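Local structure of class I phosphodiesterase PDEB1 (Leishmania major, 2R8Q) at residues F76-C90 / I183-L195. The protein belongs to the class I cyclic nucleotide phosphodiesterase family and has an all-helical catalytic domain that holds zinc and magnesium ions. Numbering follows the deposited sequence.
Sequences FGCREQTLLNFILQC and ILSDPAADVFEGL
F86 and V191 make the tight centre of this contact. CG2 of V191 stands over the middle of the F86 ring, 4.2 Å from the centroid, a CH-pi contact. The valine's other branch, CG1, presses on F86 CB at 3.4 Å. C90 SG lies over the opposite ring face, toward the rim, and L184 CD2 meets F86 CE1 at 3.7 Å. The ring reaches this place because its CG is anti to the backbone N (chi1 173°); beyond it V135 and V139 of helix 127-139 continue the apolar layer. A189 sets its CB against the F86 backbone, and N85 ND2 donates to A188 O, 3.0 Å away, in its own amide plane but above the carbonyl plane; N85 OD1 is taken by R24.

Toward solvent the contact becomes polar. E193 OE2 accepts three hydrogen bonds, from R79 N (3.0 Å, nearly straight at 175°), R79 NE and T82 OG1, a convergence that should fix the carboxylate's rotation. The R79–E193 salt bridge is less regular: guanidinium and carboxylate planes are 62° apart, and the bond from NH2 to OE1 is weak. One water bridges the backbones with three short bonds, to F76 O, V191 O and G194 N. Looser is the Q89–D186 pair: NE2 and OD1 are 3.9 Å apart and share a water, while NE2 also donates to I17 O.

R79 is the N-cap residue of helix 80-92, and E193 ends the type I turn D190–E193. The whole is a helix-against-loop junction in the all-helical phosphodiesterase fold, joining helix 80-92 to the connection between helices 171-184 and 197-212.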
ATOM      1  N   PHE A  76     -11.461  -4.511  26.395  1.00 21.31           N
ATOM      2  CA  PHE A  76     -10.112  -4.442  25.865  1.00 19.92           C
ATOM      3  C   PHE A  76      -9.458  -3.065  25.930  1.00 18.86           C
ATOM      4  O   PHE A  76      -8.519  -2.766  25.193  1.00 19.00           O
ATOM      5  CB  PHE A  76     -10.109  -5.021  24.451  1.00 18.63           C
ATOM      6  CG  PHE A  76     -10.428  -6.492  24.426  1.00 18.32           C
ATOM      7  CD1 PHE A  76      -9.540  -7.409  24.981  1.00 18.03           C
ATOM      8  CD2 PHE A  76     -11.642  -6.955  23.932  1.00 19.52           C
ATOM      9  CE1 PHE A  76      -9.856  -8.762  25.054  1.00 19.44           C
ATOM     10  CE2 PHE A  76     -11.971  -8.312  23.999  1.00 19.57           C
ATOM     11  CZ  PHE A  76     -11.075  -9.215  24.564  1.00 21.08           C
ATOM     12  N   GLY A  77      -9.958  -2.235  26.841  1.00 19.85           N
ATOM     13  CA  GLY A  77      -9.385  -0.917  27.046  1.00 20.29           C
ATOM     14  C   GLY A  77      -9.555   0.133  25.971  1.00 20.81           C
ATOM     15  O   GLY A  77      -8.772   1.080  25.905  1.00 20.74           O
ATOM     16  N   CYS A  78     -10.564  -0.024  25.122  1.00 20.33           N
ATOM     17  CA  CYS A  78     -10.813   0.963  24.082  1.00 22.04           C
ATOM     18  C   CYS A  78     -11.764   1.990  24.675  1.00 22.04           C
ATOM     19  O   CYS A  78     -12.833   1.639  25.168  1.00 22.97           O
ATOM     20  CB  CYS A  78     -11.451   0.314  22.850  1.00 21.38           C
ATOM     21  SG  CYS A  78     -11.853   1.482  21.518  1.00 20.65           S
ATOM     22  N   ARG A  79     -11.362   3.254  24.640  1.00 22.58           N
ATOM     23  CA  ARG A  79     -12.186   4.324  25.179  1.00 23.56           C
ATOM     24  C   ARG A  79     -13.315   4.686  24.225  1.00 23.61           C
ATOM     25  O   ARG A  79     -13.202   4.495  23.017  1.00 22.40           O
ATOM     26  CB  ARG A  79     -11.316   5.545  25.463  1.00 24.13           C
ATOM     27  CG  ARG A  79     -10.263   5.279  26.524  1.00 27.69           C
ATOM     28  CD  ARG A  79      -9.268   6.407  26.594  1.00 30.51           C
ATOM     29  NE  ARG A  79      -8.506   6.531  25.356  1.00 33.78           N
ATOM     30  CZ  ARG A  79      -7.564   7.443  25.156  1.00 34.84           C
ATOM     31  NH1 ARG A  79      -7.277   8.307  26.117  1.00 38.00           N
ATOM     32  NH2 ARG A  79      -6.907   7.490  24.005  1.00 34.17           N
ATOM     33  N   GLU A  80     -14.405   5.204  24.786  1.00 23.73           N
ATOM     34  CA  GLU A  80     -15.580   5.597  24.015  1.00 24.34           C
ATOM     35  C   GLU A  80     -15.271   6.503  22.831  1.00 22.39           C
ATOM     36  O   GLU A  80     -15.685   6.223  21.704  1.00 20.36           O
ATOM     37  CB  GLU A  80     -16.592   6.298  24.927  1.00 26.77           C
ATOM     38  CG  GLU A  80     -17.241   5.383  25.947  1.00 33.40           C
ATOM     39  CD  GLU A  80     -18.097   6.135  26.947  1.00 37.69           C
ATOM     40  OE1 GLU A  80     -17.536   6.922  27.739  1.00 40.68           O
ATOM     41  OE2 GLU A  80     -19.332   5.940  26.940  1.00 40.94           O
ATOM     42  N   GLN A  81     -14.553   7.592  23.083  1.00 21.62           N
ATOM     43  CA  GLN A  81     -14.220   8.529  22.021  1.00 21.09           C
ATOM     44  C   GLN A  81     -13.285   7.909  20.988  1.00 19.59           C
ATOM     45  O   GLN A  81     -13.328   8.269  19.814  1.00 18.97           O
ATOM     46  CB  GLN A  81     -13.593   9.800  22.604  1.00 22.78           C
ATOM     47  CG  GLN A  81     -13.313  10.879  21.564  1.00 24.34           C
ATOM     48  CD  GLN A  81     -12.942  12.209  22.190  1.00 27.10           C
ATOM     49  OE1 GLN A  81     -13.720  12.783  22.946  1.00 31.24           O
ATOM     50  NE2 GLN A  81     -11.750  12.702  21.879  1.00 29.42           N
ATOM     51  N   THR A  82     -12.441   6.977  21.417  1.00 18.69           N
ATOM     52  CA  THR A  82     -11.532   6.329  20.480  1.00 17.38           C
ATOM     53  C   THR A  82     -12.352   5.515  19.486  1.00 17.54           C
ATOM     54  O   THR A  82     -12.100   5.564  18.282  1.00 17.43           O
ATOM     55  CB  THR A  82     -10.553   5.392  21.202  1.00 18.13           C
ATOM     56  OG1 THR A  82      -9.850   6.125  22.216  1.00 18.40           O
ATOM     57  CG2 THR A  82      -9.547   4.820  20.215  1.00 17.95           C
ATOM     58  N   LEU A  83     -13.327   4.768  19.995  1.00 16.07           N
ATOM     59  CA  LEU A  83     -14.190   3.957  19.139  1.00 17.05           C
ATOM     60  C   LEU A  83     -14.950   4.830  18.140  1.00 17.10           C
ATOM     61  O   LEU A  83     -15.010   4.513  16.951  1.00 16.67           O
ATOM     62  CB  LEU A  83     -15.192   3.164  19.981  1.00 17.90           C
ATOM     63  CG  LEU A  83     -16.236   2.352  19.207  1.00 17.90           C
ATOM     64  CD1 LEU A  83     -15.535   1.313  18.335  1.00 19.35           C
ATOM     65  CD2 LEU A  83     -17.186   1.677  20.174  1.00 19.35           C
ATOM     66  N   LEU A  84     -15.535   5.927  18.617  1.00 16.97           N
ATOM     67  CA  LEU A  84     -16.288   6.804  17.727  1.00 16.99           C
ATOM     68  C   LEU A  84     -15.372   7.430  16.673  1.00 17.68           C
ATOM     69  O   LEU A  84     -15.734   7.502  15.494  1.00 18.11           O
ATOM     70  CB  LEU A  84     -17.019   7.892  18.532  1.00 17.23           C
ATOM     71  CG  LEU A  84     -17.965   8.805  17.740  1.00 16.75           C
ATOM     72  CD1 LEU A  84     -18.960   7.969  16.924  1.00 18.11           C
ATOM     73  CD2 LEU A  84     -18.711   9.723  18.706  1.00 19.20           C
ATOM     74  N   ASN A  85     -14.187   7.880  17.083  1.00 16.91           N
ATOM     75  CA  ASN A  85     -13.253   8.466  16.125  1.00 16.95           C
ATOM     76  C   ASN A  85     -12.895   7.432  15.063  1.00 15.99           C
ATOM     77  O   ASN A  85     -12.806   7.754  13.880  1.00 16.55           O
ATOM     78  CB  ASN A  85     -11.966   8.936  16.807  1.00 17.51           C
ATOM     79  CG  ASN A  85     -12.145  10.236  17.570  1.00 18.88           C
ATOM     80  OD1 ASN A  85     -13.055  11.021  17.287  1.00 19.13           O
ATOM     81  ND2 ASN A  85     -11.259  10.479  18.533  1.00 22.11           N
ATOM     82  N   PHE A  86     -12.677   6.191  15.493  1.00 15.75           N
ATOM     83  CA  PHE A  86     -12.332   5.115  14.559  1.00 14.55           C
ATOM     84  C   PHE A  86     -13.450   4.934  13.532  1.00 16.21           C
ATOM     85  O   PHE A  86     -13.201   4.883  12.327  1.00 15.35           O
ATOM     86  CB  PHE A  86     -12.105   3.808  15.324  1.00 15.96           C
ATOM     87  CG  PHE A  86     -11.912   2.607  14.437  1.00 14.86           C
ATOM     88  CD1 PHE A  86     -10.708   2.410  13.762  1.00 15.83           C
ATOM     89  CD2 PHE A  86     -12.933   1.677  14.280  1.00 14.75           C
ATOM     90  CE1 PHE A  86     -10.528   1.300  12.944  1.00 15.87           C
ATOM     91  CE2 PHE A  86     -12.764   0.560  13.462  1.00 14.58           C
ATOM     92  CZ  PHE A  86     -11.560   0.374  12.796  1.00 14.87           C
ATOM     93  N   ILE A  87     -14.687   4.849  14.008  1.00 15.23           N
ATOM     94  CA  ILE A  87     -15.827   4.683  13.112  1.00 15.03           C
ATOM     95  C   ILE A  87     -15.877   5.834  12.102  1.00 14.33           C
ATOM     96  O   ILE A  87     -16.076   5.613  10.908  1.00 14.31           O
ATOM     97  CB  ILE A  87     -17.143   4.632  13.914  1.00 15.77           C
ATOM     98  CG1 ILE A  87     -17.159   3.375  14.786  1.00 16.23           C
ATOM     99  CG2 ILE A  87     -18.342   4.655  12.970  1.00 17.53           C
ATOM    100  CD1 ILE A  87     -18.285   3.343  15.806  1.00 17.94           C
ATOM    101  N   LEU A  88     -15.669   7.059  12.574  1.00 14.83           N
ATOM    102  CA  LEU A  88     -15.712   8.218  11.684  1.00 15.33           C
ATOM    103  C   LEU A  88     -14.524   8.297  10.731  1.00 15.41           C
ATOM    104  O   LEU A  88     -14.659   8.800   9.619  1.00 15.63           O
ATOM    105  CB  LEU A  88     -15.820   9.510  12.501  1.00 16.53           C
ATOM    106  CG  LEU A  88     -17.146   9.664  13.253  1.00 17.29           C
ATOM    107  CD1 LEU A  88     -17.092  10.893  14.144  1.00 19.62           C
ATOM    108  CD2 LEU A  88     -18.292   9.776  12.249  1.00 21.35           C
ATOM    109  N   GLN A  89     -13.360   7.813  11.165  1.00 16.04           N
ATOM    110  CA  GLN A  89     -12.189   7.822  10.295  1.00 15.53           C
ATOM    111  C   GLN A  89     -12.422   6.797   9.188  1.00 15.87           C
ATOM    112  O   GLN A  89     -12.004   6.998   8.048  1.00 16.68           O
ATOM    113  CB  GLN A  89     -10.918   7.486  11.085  1.00 16.30           C
ATOM    114  CG  GLN A  89     -10.439   8.621  12.001  1.00 17.76           C
ATOM    115  CD  GLN A  89      -9.833   9.796  11.241  1.00 20.56           C
ATOM    116  OE1 GLN A  89      -9.895   9.863  10.013  1.00 21.79           O
ATOM    117  NE2 GLN A  89      -9.245  10.737  11.980  1.00 20.01           N
ATOM    118  N   CYS A  90     -13.094   5.697   9.523  1.00 15.94           N
ATOM    119  CA  CYS A  90     -13.405   4.682   8.518  1.00 15.72           C
ATOM    120  C   CYS A  90     -14.411   5.266   7.522  1.00 14.62           C
ATOM    121  O   CYS A  90     -14.232   5.174   6.306  1.00 13.79           O
ATOM    122  CB  CYS A  90     -14.010   3.431   9.171  1.00 14.28           C
ATOM    123  SG  CYS A  90     -12.837   2.345  10.039  1.00 15.87           S
ATOM    124  N   ILE A 183      -5.253   4.358   9.570  1.00 17.54           N
ATOM    125  CA  ILE A 183      -6.234   4.828  10.542  1.00 17.93           C
ATOM    126  C   ILE A 183      -5.832   4.488  11.977  1.00 18.63           C
ATOM    127  O   ILE A 183      -5.874   5.344  12.864  1.00 18.74           O
ATOM    128  CB  ILE A 183      -7.627   4.211  10.264  1.00 17.40           C
ATOM    129  CG1 ILE A 183      -8.183   4.760   8.949  1.00 19.76           C
ATOM    130  CG2 ILE A 183      -8.570   4.501  11.421  1.00 19.02           C
ATOM    131  CD1 ILE A 183      -9.468   4.080   8.494  1.00 20.27           C
ATOM    132  N   LEU A 184      -5.436   3.238  12.197  1.00 19.15           N
ATOM    133  CA  LEU A 184      -5.050   2.770  13.522  1.00 19.00           C
ATOM    134  C   LEU A 184      -3.748   3.357  14.053  1.00 19.00           C
ATOM    135  O   LEU A 184      -3.466   3.250  15.246  1.00 20.25           O
ATOM    136  CB  LEU A 184      -4.965   1.239  13.525  1.00 19.85           C
ATOM    137  CG  LEU A 184      -6.310   0.550  13.300  1.00 18.51           C
ATOM    138  CD1 LEU A 184      -6.103  -0.933  13.027  1.00 21.24           C
ATOM    139  CD2 LEU A 184      -7.200   0.766  14.522  1.00 20.47           C
ATOM    140  N   SER A 185      -2.959   3.975  13.179  1.00 19.73           N
ATOM    141  CA  SER A 185      -1.691   4.569  13.605  1.00 20.01           C
ATOM    142  C   SER A 185      -1.935   5.857  14.384  1.00 22.38           C
ATOM    143  O   SER A 185      -1.024   6.389  15.019  1.00 22.94           O
ATOM    144  CB  SER A 185      -0.796   4.861  12.395  1.00 20.07           C
ATOM    145  OG  SER A 185      -1.302   5.931  11.617  1.00 21.76           O
ATOM    146  N   ASP A 186      -3.170   6.346  14.324  1.00 21.38           N
ATOM    147  CA  ASP A 186      -3.580   7.566  15.015  1.00 22.82           C
ATOM    148  C   ASP A 186      -4.032   7.201  16.428  1.00 22.20           C
ATOM    149  O   ASP A 186      -5.010   6.477  16.609  1.00 20.24           O
ATOM    150  CB  ASP A 186      -4.736   8.220  14.250  1.00 23.93           C
ATOM    151  CG  ASP A 186      -5.312   9.429  14.965  1.00 27.16           C
ATOM    152  OD1 ASP A 186      -6.372   9.916  14.518  1.00 29.58           O
ATOM    153  OD2 ASP A 186      -4.716   9.895  15.960  1.00 27.91           O
ATOM    154  N   PRO A 187      -3.323   7.698  17.452  1.00 22.18           N
ATOM    155  CA  PRO A 187      -3.689   7.394  18.839  1.00 22.48           C
ATOM    156  C   PRO A 187      -5.152   7.703  19.155  1.00 21.80           C
ATOM    157  O   PRO A 187      -5.779   7.028  19.972  1.00 22.47           O
ATOM    158  CB  PRO A 187      -2.736   8.275  19.647  1.00 23.94           C
ATOM    159  CG  PRO A 187      -1.536   8.375  18.758  1.00 26.59           C
ATOM    160  CD  PRO A 187      -2.154   8.592  17.401  1.00 23.96           C
ATOM    161  N   ALA A 188      -5.689   8.725  18.497  1.00 20.32           N
ATOM    162  CA  ALA A 188      -7.069   9.145  18.720  1.00 20.11           C
ATOM    163  C   ALA A 188      -8.114   8.183  18.168  1.00 19.91           C
ATOM    164  O   ALA A 188      -9.287   8.259  18.537  1.00 21.27           O
ATOM    165  CB  ALA A 188      -7.284  10.533  18.130  1.00 21.16           C
ATOM    166  N   ALA A 189      -7.691   7.278  17.290  1.00 18.48           N
ATOM    167  CA  ALA A 189      -8.611   6.317  16.687  1.00 18.36           C
ATOM    168  C   ALA A 189      -8.124   4.878  16.814  1.00 18.64           C
ATOM    169  O   ALA A 189      -8.690   3.970  16.207  1.00 18.09           O
ATOM    170  CB  ALA A 189      -8.827   6.663  15.212  1.00 18.51           C
ATOM    171  N   ASP A 190      -7.086   4.665  17.614  1.00 17.29           N
ATOM    172  CA  ASP A 190      -6.530   3.329  17.784  1.00 17.92           C
ATOM    173  C   ASP A 190      -7.360   2.459  18.727  1.00 18.23           C
ATOM    174  O   ASP A 190      -7.171   2.488  19.946  1.00 19.35           O
ATOM    175  CB  ASP A 190      -5.080   3.442  18.271  1.00 18.18           C
ATOM    176  CG  ASP A 190      -4.436   2.093  18.515  1.00 19.87           C
ATOM    177  OD1 ASP A 190      -4.936   1.080  17.982  1.00 20.23           O
ATOM    178  OD2 ASP A 190      -3.416   2.045  19.237  1.00 23.60           O
ATOM    179  N   VAL A 191      -8.276   1.676  18.158  1.00 17.41           N
ATOM    180  CA  VAL A 191      -9.140   0.814  18.955  1.00 16.34           C
ATOM    181  C   VAL A 191      -8.425  -0.394  19.560  1.00 16.58           C
ATOM    182  O   VAL A 191      -9.048  -1.220  20.224  1.00 16.50           O
ATOM    183  CB  VAL A 191     -10.373   0.342  18.145  1.00 16.40           C
ATOM    184  CG1 VAL A 191     -11.230   1.547  17.773  1.00 16.74           C
ATOM    185  CG2 VAL A 191      -9.935  -0.405  16.894  1.00 17.98           C
ATOM    186  N   PHE A 192      -7.120  -0.487  19.323  1.00 17.15           N
ATOM    187  CA  PHE A 192      -6.302  -1.562  19.886  1.00 16.94           C
ATOM    188  C   PHE A 192      -5.415  -0.943  20.973  1.00 19.44           C
ATOM    189  O   PHE A 192      -4.492  -1.584  21.483  1.00 18.78           O
ATOM    190  CB  PHE A 192      -5.404  -2.185  18.807  1.00 18.47           C
ATOM    191  CG  PHE A 192      -6.148  -2.958  17.747  1.00 17.76           C
ATOM    192  CD1 PHE A 192      -5.540  -3.225  16.522  1.00 18.55           C
ATOM    193  CD2 PHE A 192      -7.435  -3.435  17.973  1.00 17.99           C
ATOM    194  CE1 PHE A 192      -6.206  -3.957  15.536  1.00 20.14           C
ATOM    195  CE2 PHE A 192      -8.109  -4.170  16.990  1.00 18.18           C
ATOM    196  CZ  PHE A 192      -7.489  -4.428  15.771  1.00 18.41           C
ATOM    197  N   GLU A 193      -5.716   0.306  21.326  1.00 19.49           N
ATOM    198  CA  GLU A 193      -4.939   1.050  22.320  1.00 19.80           C
ATOM    199  C   GLU A 193      -4.808   0.380  23.685  1.00 20.47           C
ATOM    200  O   GLU A 193      -3.822   0.599  24.388  1.00 20.90           O
ATOM    201  CB  GLU A 193      -5.532   2.457  22.503  1.00 18.92           C
ATOM    202  CG  GLU A 193      -6.848   2.497  23.279  1.00 19.60           C
ATOM    203  CD  GLU A 193      -7.425   3.899  23.390  1.00 21.07           C
ATOM    204  OE1 GLU A 193      -6.642   4.869  23.313  1.00 22.87           O
ATOM    205  OE2 GLU A 193      -8.657   4.027  23.564  1.00 19.78           O
ATOM    206  N   GLY A 194      -5.794  -0.430  24.061  1.00 19.29           N
ATOM    207  CA  GLY A 194      -5.751  -1.084  25.358  1.00 21.52           C
ATOM    208  C   GLY A 194      -5.121  -2.462  25.370  1.00 20.78           C
ATOM    209  O   GLY A 194      -5.023  -3.096  26.420  1.00 22.98           O
ATOM    210  N   LEU A 195      -4.685  -2.934  24.210  1.00 20.60           N
ATOM    211  CA  LEU A 195      -4.082  -4.254  24.125  1.00 21.06           C
ATOM    212  C   LEU A 195      -2.593  -4.258  24.446  1.00 21.50           C
ATOM    213  O   LEU A 195      -1.889  -3.270  24.228  1.00 22.11           O
ATOM    214  CB  LEU A 195      -4.295  -4.834  22.729  1.00 20.11           C
ATOM    215  CG  LEU A 195      -5.746  -4.970  22.273  1.00 19.91           C
ATOM    216  CD1 LEU A 195      -5.766  -5.536  20.860  1.00 19.37           C
ATOM    217  CD2 LEU A 195      -6.518  -5.871  23.237  1.00 21.06           C
TER
HETATM  218  O   HOH W   1      -7.899  -1.823  22.758  1.00 21.51           O
HETATM  219  O   HOH W   2      -9.096  10.217  14.903  1.00 24.33           O